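Local coordinates for protein pilin (Streptococcus pyogenes serotype M1, PDB 3GLD) that forms the backbone of the pilus as a head-to-tail stack of covalently linked subunits, needed for adhesion to host cells, bacterial aggregation and biofilm formation, at residues A[20-25]-A[150-155]; A[40-45]-A[63-68]; A[34-39]-A[69-74]. The protein carries 2 engineered substitutions. One frame throughout, in Å; residues are numbered along the deposited sequence.

Contact 1. Residues A[20-25]-A[150-155]; sequences TVTKNL and PIQFKN
Lys23 and Asn155 meet on the buried face of this parallel strand pair, their side chains crossing at about a right angle. The lysine CG stands anti to the backbone N (chi1 177°), and bends at chi2 and chi4 then bring the tail over the neighbouring strand: Lys23 CD passes 3.3 Å from Phe153 O and Lys23 CE comes within 3.2 Å of Asn155 ND2. Lys23 NZ stops 3.6 Å from Asn155 CG, so no bond joins them here; NZ donates instead to Asn24 O at 3.0 Å, from above that carbonyl's plane. Asn155 OD1 accepts from the backbone N of Asp116. The backbones pair regularly: Thr22 N to Ile151 O, Phe153 N to Thr22 O and Asn24 N to Phe153 O are each 2.8 Å, with Asn155 N to Asn24 O weak. Lys23 and Asn155 are the partners of the isopeptide cross-link that joins the first and last strands of this transthyretin-clan domain. The residue that autocatalyses its formation is replaced by the engineered Ala104, which lies against Phe153, consistent with the link being open. Val21 CG1 sits at the Phe153 ring edge, 3.9 Å from Phe153 CD2. The face of Thr22, Asn24, Gln152 and Lys154 is more solvent-exposed. Thr22 CB lies 3.5 Å from Gln152 CG. One water spans Thr20 O and Ile151 N, and a second joins Thr22 OG1 to Ile151 O.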
loop_
_atom_site.group_PDB
_atom_site.type_symbol
_atom_site.label_atom_id
_atom_site.label_comp_id
_atom_site.label_asym_id
_atom_site.label_seq_id
_atom_site.Cartn_x
_atom_site.Cartn_y
_atom_site.Cartn_z
ATOM N N THR A 20 -11.880 13.768 13.707
ATOM C CA THR A 20 -11.207 13.540 12.431
ATOM C C THR A 20 -10.183 12.414 12.574
ATOM O O THR A 20 -9.407 12.409 13.508
ATOM C CB THR A 20 -10.487 14.817 11.940
ATOM O OG1 THR A 20 -11.478 15.780 11.574
ATOM C CG2 THR A 20 -9.622 14.536 10.685
ATOM N N VAL A 21 -10.200 11.469 11.637
ATOM C CA VAL A 21 -9.156 10.444 11.567
ATOM C C VAL A 21 -8.311 10.701 10.321
ATOM O O VAL A 21 -8.854 10.887 9.237
ATOM C CB VAL A 21 -9.749 9.026 11.495
ATOM C CG1 VAL A 21 -8.635 7.984 11.302
ATOM C CG2 VAL A 21 -10.538 8.719 12.745
ATOM N N THR A 22 -6.992 10.727 10.478
ATOM C CA THR A 22 -6.104 10.935 9.332
ATOM C C THR A 22 -5.405 9.624 9.012
ATOM O O THR A 22 -4.861 8.958 9.898
ATOM C CB THR A 22 -5.047 12.034 9.585
ATOM O OG1 THR A 22 -5.702 13.289 9.798
ATOM C CG2 THR A 22 -4.119 12.181 8.393
ATOM N N LYS A 23 -5.451 9.244 7.741
ATOM C CA LYS A 23 -4.788 8.022 7.290
ATOM C C LYS A 23 -3.693 8.380 6.298
ATOM O O LYS A 23 -3.921 9.137 5.353
ATOM C CB LYS A 23 -5.815 7.052 6.681
ATOM C CG LYS A 23 -5.245 5.748 6.099
ATOM C CD LYS A 23 -4.382 4.986 7.107
ATOM C CE LYS A 23 -4.048 3.608 6.628
ATOM N NZ LYS A 23 -3.288 3.605 5.335
ATOM N N ASN A 24 -2.499 7.857 6.545
ATOM C CA ASN A 24 -1.381 8.002 5.639
ATOM C C ASN A 24 -0.934 6.617 5.161
ATOM O O ASN A 24 -1.078 5.626 5.875
ATOM C CB ASN A 24 -0.216 8.726 6.326
ATOM C CG ASN A 24 -0.444 10.236 6.468
ATOM O OD1 ASN A 24 -0.390 10.782 7.573
ATOM N ND2 ASN A 24 -0.669 10.914 5.351
ATOM N N LEU A 25 -0.419 6.543 3.939
ATOM C CA LEU A 25 0.141 5.292 3.446
ATOM C C LEU A 25 1.610 5.520 3.115
ATOM O O LEU A 25 1.947 6.212 2.157
ATOM C CB LEU A 25 -0.649 4.786 2.242
ATOM C CG LEU A 25 -0.353 3.415 1.637
ATOM C CD1 LEU A 25 -0.764 2.286 2.570
ATOM C CD2 LEU A 25 -1.094 3.294 0.303
ATOM N N PRO A 150 -3.349 14.167 17.306
ATOM C CA PRO A 150 -4.399 13.833 16.347
ATOM C C PRO A 150 -4.504 12.333 16.151
ATOM O O PRO A 150 -3.521 11.611 16.331
ATOM C CB PRO A 150 -3.903 14.478 15.046
ATOM C CG PRO A 150 -3.107 15.639 15.513
ATOM C CD PRO A 150 -2.381 15.119 16.729
ATOM N N ILE A 151 -5.696 11.869 15.806
ATOM C CA ILE A 151 -5.899 10.468 15.485
ATOM C C ILE A 151 -5.359 10.267 14.064
ATOM O O ILE A 151 -5.936 10.741 13.076
ATOM C CB ILE A 151 -7.395 10.050 15.597
ATOM C CG1 ILE A 151 -8.027 10.525 16.923
ATOM C CG2 ILE A 151 -7.557 8.541 15.408
ATOM C CD1 ILE A 151 -7.238 10.173 18.194
ATOM N N GLN A 152 -4.220 9.596 13.990
ATOM C CA GLN A 152 -3.528 9.340 12.736
ATOM C C GLN A 152 -3.133 7.874 12.701
ATOM O O GLN A 152 -2.714 7.306 13.720
ATOM C CB GLN A 152 -2.293 10.237 12.613
ATOM C CG GLN A 152 -2.584 11.588 11.967
ATOM C CD GLN A 152 -1.603 12.689 12.344
ATOM O OE1 GLN A 152 -0.507 12.429 12.852
ATOM N NE2 GLN A 152 -2.008 13.940 12.106
ATOM N N PHE A 153 -3.305 7.268 11.529
ATOM C CA PHE A 153 -2.876 5.900 11.276
ATOM C C PHE A 153 -1.970 5.853 10.028
ATOM O O PHE A 153 -2.248 6.518 9.022
ATOM C CB PHE A 153 -4.092 4.995 11.091
ATOM C CG PHE A 153 -4.848 4.716 12.366
ATOM C CD1 PHE A 153 -4.407 3.743 13.258
ATOM C CD2 PHE A 153 -6.022 5.412 12.662
ATOM C CE1 PHE A 153 -5.110 3.468 14.445
ATOM C CE2 PHE A 153 -6.734 5.141 13.828
ATOM C CZ PHE A 153 -6.275 4.166 14.723
ATOM N N LYS A 154 -0.892 5.073 10.092
ATOM C CA LYS A 154 0.069 5.005 8.984
ATOM C C LYS A 154 0.351 3.546 8.645
ATOM O O LYS A 154 1.134 2.898 9.326
ATOM C CB LYS A 154 1.370 5.740 9.344
ATOM C CG LYS A 154 2.367 5.881 8.168
ATOM C CD LYS A 154 3.456 6.948 8.392
ATOM C CE LYS A 154 4.537 6.465 9.356
ATOM N NZ LYS A 154 5.779 7.306 9.295
ATOM N N ASN A 155 -0.341 3.019 7.636
ATOM C CA ASN A 155 -0.010 1.707 7.101
ATOM C C ASN A 155 1.178 1.809 6.139
ATOM O O ASN A 155 1.463 2.896 5.610
ATOM C CB ASN A 155 -1.209 1.083 6.394
ATOM C CG ASN A 155 -2.331 0.715 7.348
ATOM O OD1 ASN A 155 -2.157 0.663 8.583
ATOM N ND2 ASN A 155 -3.501 0.453 6.779
HETATM O O HOH W 1 -7.816 13.962 15.161
HETATM O O HOH W 2 -6.133 13.584 12.306
#

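Contact 2. Residues A[40-45]-A[63-68]; sequences TFKIEP and TPMTKV
In this antiparallel pair, strand 65-70 runs along one side of strand 37-45, setting Phe41 opposite Thr66 as a hydrogen-bonded pair. Phe41 N donates to Thr66 O at 2.7 Å and Thr66 N returns a bond to Phe41 O at 2.9 Å. One step on, Ile43 N reaches Pro64 O at 2.8 Å, carrying the pairing to the residue just before the second strand begins. On the inner face the Phe41 ring leans toward Val68, whose CG2 touches CE2 of the ring at 3.8 Å, at the ring edge and near its plane. Ala104, engineered at the site that autocatalyses the isopeptide cross-link, also touches this phenylalanine. Thr66 turns its hydroxyl to Glu84 O in strand 80-86. The outer face is built differently. Met65, bent at chi2, bridges two side chains of the partner strand: Met65 SD lies 3.6 Å from Thr40 CG2, while Met65 CE runs beside the Lys42 chain at 3.7 Å from Lys42 CD. Lys42 NZ forms a long salt bridge with Glu44 OE1, 3.7 Å away. Lys67 NZ forms a salt bridge with Asp38 OD2, just beyond this segment. Phe41 and Val68 with Thr66 on the inner face, and Thr40, Lys42, Met65 and Lys67 on the outer, give the alternating pattern of a strand pair in a beta-sandwich sheet, here in a transthyretin-clan domain.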
loop_
_atom_site.group_PDB
_atom_site.type_symbol
_atom_site.label_atom_id
_atom_site.label_comp_id
_atom_site.label_asym_id
_atom_site.label_seq_id
_atom_site.Cartn_x
_atom_site.Cartn_y
_atom_site.Cartn_z
ATOM N N THR A 40 -10.523 0.796 7.153
ATOM C CA THR A 40 -11.641 0.998 8.049
ATOM C C THR A 40 -11.135 1.246 9.474
ATOM O O THR A 40 -10.120 0.675 9.910
ATOM C CB THR A 40 -12.626 -0.198 8.013
ATOM O OG1 THR A 40 -13.237 -0.259 6.724
ATOM C CG2 THR A 40 -13.766 -0.027 9.042
ATOM N N PHE A 41 -11.853 2.110 10.186
ATOM C CA PHE A 41 -11.490 2.476 11.554
ATOM C C PHE A 41 -12.711 2.332 12.411
ATOM O O PHE A 41 -13.822 2.625 11.974
ATOM C CB PHE A 41 -10.918 3.901 11.609
ATOM C CG PHE A 41 -9.898 4.172 10.528
ATOM C CD1 PHE A 41 -8.580 3.773 10.682
ATOM C CD2 PHE A 41 -10.276 4.796 9.339
ATOM C CE1 PHE A 41 -7.653 3.995 9.673
ATOM C CE2 PHE A 41 -9.354 5.025 8.329
ATOM C CZ PHE A 41 -8.038 4.620 8.503
ATOM N N LYS A 42 -12.490 1.854 13.630
ATOM C CA LYS A 42 -13.544 1.538 14.562
ATOM C C LYS A 42 -13.367 2.376 15.827
ATOM O O LYS A 42 -12.235 2.594 16.296
ATOM C CB LYS A 42 -13.455 0.050 14.925
ATOM C CG LYS A 42 -14.567 -0.493 15.831
ATOM C CD LYS A 42 -14.377 -2.001 16.162
ATOM C CE LYS A 42 -13.181 -2.260 17.075
ATOM N NZ LYS A 42 -13.213 -3.666 17.609
ATOM N N ILE A 43 -14.492 2.836 16.363
ATOM C CA ILE A 43 -14.542 3.434 17.710
ATOM C C ILE A 43 -15.505 2.633 18.574
ATOM O O ILE A 43 -16.605 2.304 18.138
ATOM C CB ILE A 43 -14.984 4.921 17.684
ATOM C CG1 ILE A 43 -14.886 5.544 19.084
ATOM C CG2 ILE A 43 -16.394 5.054 17.157
ATOM C CD1 ILE A 43 -14.624 7.036 19.082
ATOM N N GLU A 44 -15.077 2.313 19.794
ATOM C CA GLU A 44 -15.930 1.615 20.753
ATOM C C GLU A 44 -15.772 2.209 22.159
ATOM O O GLU A 44 -14.726 2.792 22.474
ATOM C CB GLU A 44 -15.600 0.124 20.784
ATOM C CG GLU A 44 -14.123 -0.179 20.923
ATOM C CD GLU A 44 -13.832 -1.663 21.059
ATOM O OE1 GLU A 44 -14.733 -2.492 20.796
ATOM O OE2 GLU A 44 -12.694 -2.004 21.438
ATOM N N PRO A 45 -16.803 2.054 23.003
ATOM C CA PRO A 45 -16.645 2.497 24.393
ATOM C C PRO A 45 -15.455 1.807 25.060
ATOM O O PRO A 45 -15.267 0.601 24.894
ATOM C CB PRO A 45 -17.964 2.060 25.051
ATOM C CG PRO A 45 -18.958 2.042 23.921
ATOM C CD PRO A 45 -18.166 1.559 22.729
ATOM N N THR A 63 -22.932 4.719 14.275
ATOM C CA THR A 63 -22.050 4.265 13.219
ATOM C C THR A 63 -20.614 4.238 13.766
ATOM O O THR A 63 -19.877 5.221 13.648
ATOM C CB THR A 63 -22.173 5.182 11.978
ATOM O OG1 THR A 63 -23.562 5.373 11.667
ATOM C CG2 THR A 63 -21.468 4.564 10.770
ATOM N N PRO A 64 -20.221 3.113 14.388
ATOM C CA PRO A 64 -18.916 2.952 15.026
ATOM C C PRO A 64 -17.729 2.827 14.055
ATOM O O PRO A 64 -16.568 2.880 14.479
ATOM C CB PRO A 64 -19.060 1.638 15.798
ATOM C CG PRO A 64 -20.484 1.242 15.698
ATOM C CD PRO A 64 -21.034 1.896 14.495
ATOM N N MET A 65 -18.006 2.641 12.773
ATOM C CA MET A 65 -16.942 2.487 11.807
ATOM C C MET A 65 -16.960 3.608 10.796
ATOM O O MET A 65 -18.012 4.114 10.435
ATOM C CB MET A 65 -17.027 1.122 11.113
ATOM C CG MET A 65 -17.080 -0.040 12.100
ATOM S SD MET A 65 -15.881 -1.321 11.711
ATOM C CE MET A 65 -16.204 -2.542 13.005
ATOM N N THR A 66 -15.774 4.014 10.375
ATOM C CA THR A 66 -15.624 4.970 9.302
ATOM C C THR A 66 -14.480 4.492 8.404
ATOM O O THR A 66 -13.633 3.672 8.818
ATOM C CB THR A 66 -15.368 6.401 9.840
ATOM O OG1 THR A 66 -15.597 7.355 8.794
ATOM C CG2 THR A 66 -13.945 6.560 10.403
ATOM N N LYS A 67 -14.453 4.981 7.169
ATOM C CA LYS A 67 -13.428 4.511 6.244
ATOM C C LYS A 67 -12.830 5.589 5.379
ATOM O O LYS A 67 -13.401 6.683 5.242
ATOM C CB LYS A 67 -13.934 3.348 5.399
ATOM C CG LYS A 67 -15.152 3.611 4.614
ATOM C CD LYS A 67 -15.465 2.409 3.763
ATOM C CE LYS A 67 -15.952 2.867 2.401
ATOM N NZ LYS A 67 -16.637 1.744 1.734
ATOM N N VAL A 68 -11.639 5.285 4.863
ATOM C CA VAL A 68 -11.014 6.044 3.791
ATOM C C VAL A 68 -10.902 5.089 2.596
ATOM O O VAL A 68 -11.040 3.864 2.754
ATOM C CB VAL A 68 -9.622 6.564 4.190
ATOM C CG1 VAL A 68 -9.724 7.605 5.316
ATOM C CG2 VAL A 68 -8.693 5.398 4.592
#

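Contact 3. Residues A[34-39]-A[69-74]; sequences IPNTDF and TYTNSD
The rings of Phe39 and Tyr70 meet obliquely, their planes 76° apart and their centroids separated by 5.7 Å. Tyr70 CD2 lies in the plane of the Phe39 ring, at its edge, 3.6 Å from Phe39 CE2. Round the tyrosine ring, Thr37 O comes near its plane at the edge, while Ile34 CG2 approaches Tyr70 CD1 at a slant, 3.8 Å away. The third flat group is the amide of Asn72: its ND2 donates to Ile34 O at 2.7 Å, with the acceptor lying almost exactly in the amide plane, so the bond helps fix how that amide is turned. A water between Ile34 N and Asn72 O closes the same junction. Between the two ends, Thr37 and Tyr70 form a hydrogen-bonded antiparallel pair; Tyr70 N to Thr37 O is nearly straight at 175°, whereas the return bond from Thr37 N to Tyr70 O is longer, at 3.2 Å. On the other face Thr69 OG1 donates to Asp38 OD1 at 2.6 Å, coming from above the carboxylate plane. Past the strand, the 3-10 turn 72-74 folds back so that Asp74 OD2 takes the backbone N-H of Thr71. Lys23 of strand 18-27 makes a cation-pi contact with the Phe39 ring, while Tyr70 packs on Lys23 and Leu25; Phe39 also touches Asn155 of strand 151-169, and Asn72 bonds to Tyr190 and Lys192 in the following domain.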
loop_
_atom_site.group_PDB
_atom_site.type_symbol
_atom_site.label_atom_id
_atom_site.label_comp_id
_atom_site.label_asym_id
_atom_site.label_seq_id
_atom_site.Cartn_x
_atom_site.Cartn_y
_atom_site.Cartn_z
ATOM N N ILE A 34 -0.672 2.398 -6.252
ATOM C CA ILE A 34 -1.544 2.494 -5.067
ATOM C C ILE A 34 -2.749 1.591 -5.322
ATOM O O ILE A 34 -3.467 1.778 -6.297
ATOM C CB ILE A 34 -2.009 3.982 -4.788
ATOM C CG1 ILE A 34 -0.806 4.930 -4.623
ATOM C CG2 ILE A 34 -2.969 4.075 -3.598
ATOM C CD1 ILE A 34 0.200 4.537 -3.515
ATOM N N PRO A 35 -2.973 0.601 -4.446
ATOM C CA PRO A 35 -4.079 -0.347 -4.645
ATOM C C PRO A 35 -5.475 0.289 -4.467
ATOM O O PRO A 35 -5.621 1.220 -3.681
ATOM C CB PRO A 35 -3.823 -1.414 -3.565
ATOM C CG PRO A 35 -3.037 -0.687 -2.507
ATOM C CD PRO A 35 -2.202 0.318 -3.225
ATOM N N ASN A 36 -6.459 -0.214 -5.205
ATOM C CA ASN A 36 -7.864 0.121 -4.991
ATOM C C ASN A 36 -8.338 -0.637 -3.761
ATOM O O ASN A 36 -8.567 -1.838 -3.831
ATOM C CB ASN A 36 -8.758 -0.319 -6.159
ATOM C CG ASN A 36 -8.297 0.179 -7.501
ATOM O OD1 ASN A 36 -8.303 -0.586 -8.468
ATOM N ND2 ASN A 36 -7.925 1.448 -7.590
ATOM N N THR A 37 -8.482 0.060 -2.639
ATOM C CA THR A 37 -8.918 -0.576 -1.397
ATOM C C THR A 37 -9.477 0.476 -0.424
ATOM O O THR A 37 -9.163 1.657 -0.533
ATOM C CB THR A 37 -7.740 -1.304 -0.695
ATOM O OG1 THR A 37 -8.208 -1.996 0.474
ATOM C CG2 THR A 37 -6.655 -0.310 -0.268
ATOM N N ASP A 38 -10.285 0.019 0.529
ATOM C CA ASP A 38 -10.644 0.820 1.713
ATOM C C ASP A 38 -9.714 0.513 2.866
ATOM O O ASP A 38 -9.086 -0.547 2.891
ATOM C CB ASP A 38 -12.062 0.478 2.159
ATOM C CG ASP A 38 -13.113 0.917 1.160
ATOM O OD1 ASP A 38 -12.786 1.742 0.278
ATOM O OD2 ASP A 38 -14.270 0.423 1.258
ATOM N N PHE A 39 -9.626 1.440 3.823
ATOM C CA PHE A 39 -9.160 1.141 5.169
ATOM C C PHE A 39 -10.235 1.622 6.147
ATOM O O PHE A 39 -10.785 2.718 5.973
ATOM C CB PHE A 39 -7.816 1.816 5.469
ATOM C CG PHE A 39 -6.686 1.299 4.635
ATOM C CD1 PHE A 39 -6.132 0.050 4.890
ATOM C CD2 PHE A 39 -6.212 2.037 3.550
ATOM C CE1 PHE A 39 -5.109 -0.444 4.089
ATOM C CE2 PHE A 39 -5.183 1.557 2.747
ATOM C CZ PHE A 39 -4.624 0.322 3.023
ATOM N N THR A 69 -10.678 5.647 1.414
ATOM C CA THR A 69 -10.626 4.879 0.176
ATOM C C THR A 69 -9.436 5.346 -0.642
ATOM O O THR A 69 -9.205 6.553 -0.787
ATOM C CB THR A 69 -11.918 5.032 -0.658
ATOM O OG1 THR A 69 -12.979 4.322 -0.020
ATOM C CG2 THR A 69 -11.752 4.445 -2.063
ATOM N N TYR A 70 -8.672 4.376 -1.141
ATOM C CA TYR A 70 -7.565 4.629 -2.055
ATOM C C TYR A 70 -7.921 4.064 -3.433
ATOM O O TYR A 70 -8.691 3.103 -3.536
ATOM C CB TYR A 70 -6.278 3.988 -1.509
ATOM C CG TYR A 70 -5.659 4.760 -0.364
ATOM C CD1 TYR A 70 -4.693 5.728 -0.602
ATOM C CD2 TYR A 70 -6.065 4.543 0.953
ATOM C CE1 TYR A 70 -4.128 6.442 0.422
ATOM C CE2 TYR A 70 -5.501 5.269 2.008
ATOM C CZ TYR A 70 -4.533 6.216 1.722
ATOM O OH TYR A 70 -3.954 6.949 2.726
ATOM N N THR A 71 -7.391 4.676 -4.489
ATOM C CA THR A 71 -7.510 4.123 -5.859
ATOM C C THR A 71 -6.196 4.243 -6.597
ATOM O O THR A 71 -5.293 4.957 -6.163
ATOM C CB THR A 71 -8.561 4.850 -6.759
ATOM O OG1 THR A 71 -8.370 6.267 -6.670
ATOM C CG2 THR A 71 -9.984 4.465 -6.419
ATOM N N ASN A 72 -6.098 3.570 -7.744
ATOM C CA ASN A 72 -4.882 3.652 -8.574
ATOM C C ASN A 72 -4.508 5.107 -8.885
ATOM O O ASN A 72 -3.326 5.459 -8.907
ATOM C CB ASN A 72 -5.037 2.836 -9.875
ATOM C CG ASN A 72 -5.236 1.329 -9.628
ATOM O OD1 ASN A 72 -5.828 0.648 -10.457
ATOM N ND2 ASN A 72 -4.747 0.813 -8.489
ATOM N N SER A 73 -5.524 5.953 -9.099
ATOM C CA SER A 73 -5.307 7.356 -9.492
ATOM C C SER A 73 -4.693 8.239 -8.399
ATOM O O SER A 73 -4.244 9.356 -8.670
ATOM C CB SER A 73 -6.603 7.978 -10.066
ATOM O OG SER A 73 -7.604 8.081 -9.055
ATOM N N ASP A 74 -4.647 7.741 -7.165
ATOM C CA ASP A 74 -3.946 8.444 -6.086
ATOM C C ASP A 74 -2.437 8.471 -6.257
ATOM O O ASP A 74 -1.762 9.332 -5.677
ATOM C CB ASP A 74 -4.255 7.818 -4.724
ATOM C CG ASP A 74 -5.679 8.037 -4.296
ATOM O OD1 ASP A 74 -6.215 9.156 -4.504
ATOM O OD2 ASP A 74 -6.261 7.075 -3.761
HETATM O O HOH W 3 -1.429 3.466 -8.858
#

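Contacts 2 and 3 are successive lengths of one antiparallel pairing, strands 37-45 and 65-70, joined by a probable backbone bond from Val68 N to Phe39 O and a salt bridge between Lys67 and Asp38. Contact 1 pairs two strands of the facing sheet, in parallel. It is the most buried, with six of eleven touching residues, against five of eleven in contact 3 and three of nine in contact 2. The isopeptide site lies between the two sheets: Phe41 and Val68 of contact 2 pack against Lys23, and Phe39 of contact 3 touches both partners. Contact 2 adds apolar packing to its backbone bonds, whereas contact 3, nearer the domain boundary, adds a turn and side-chain bonds.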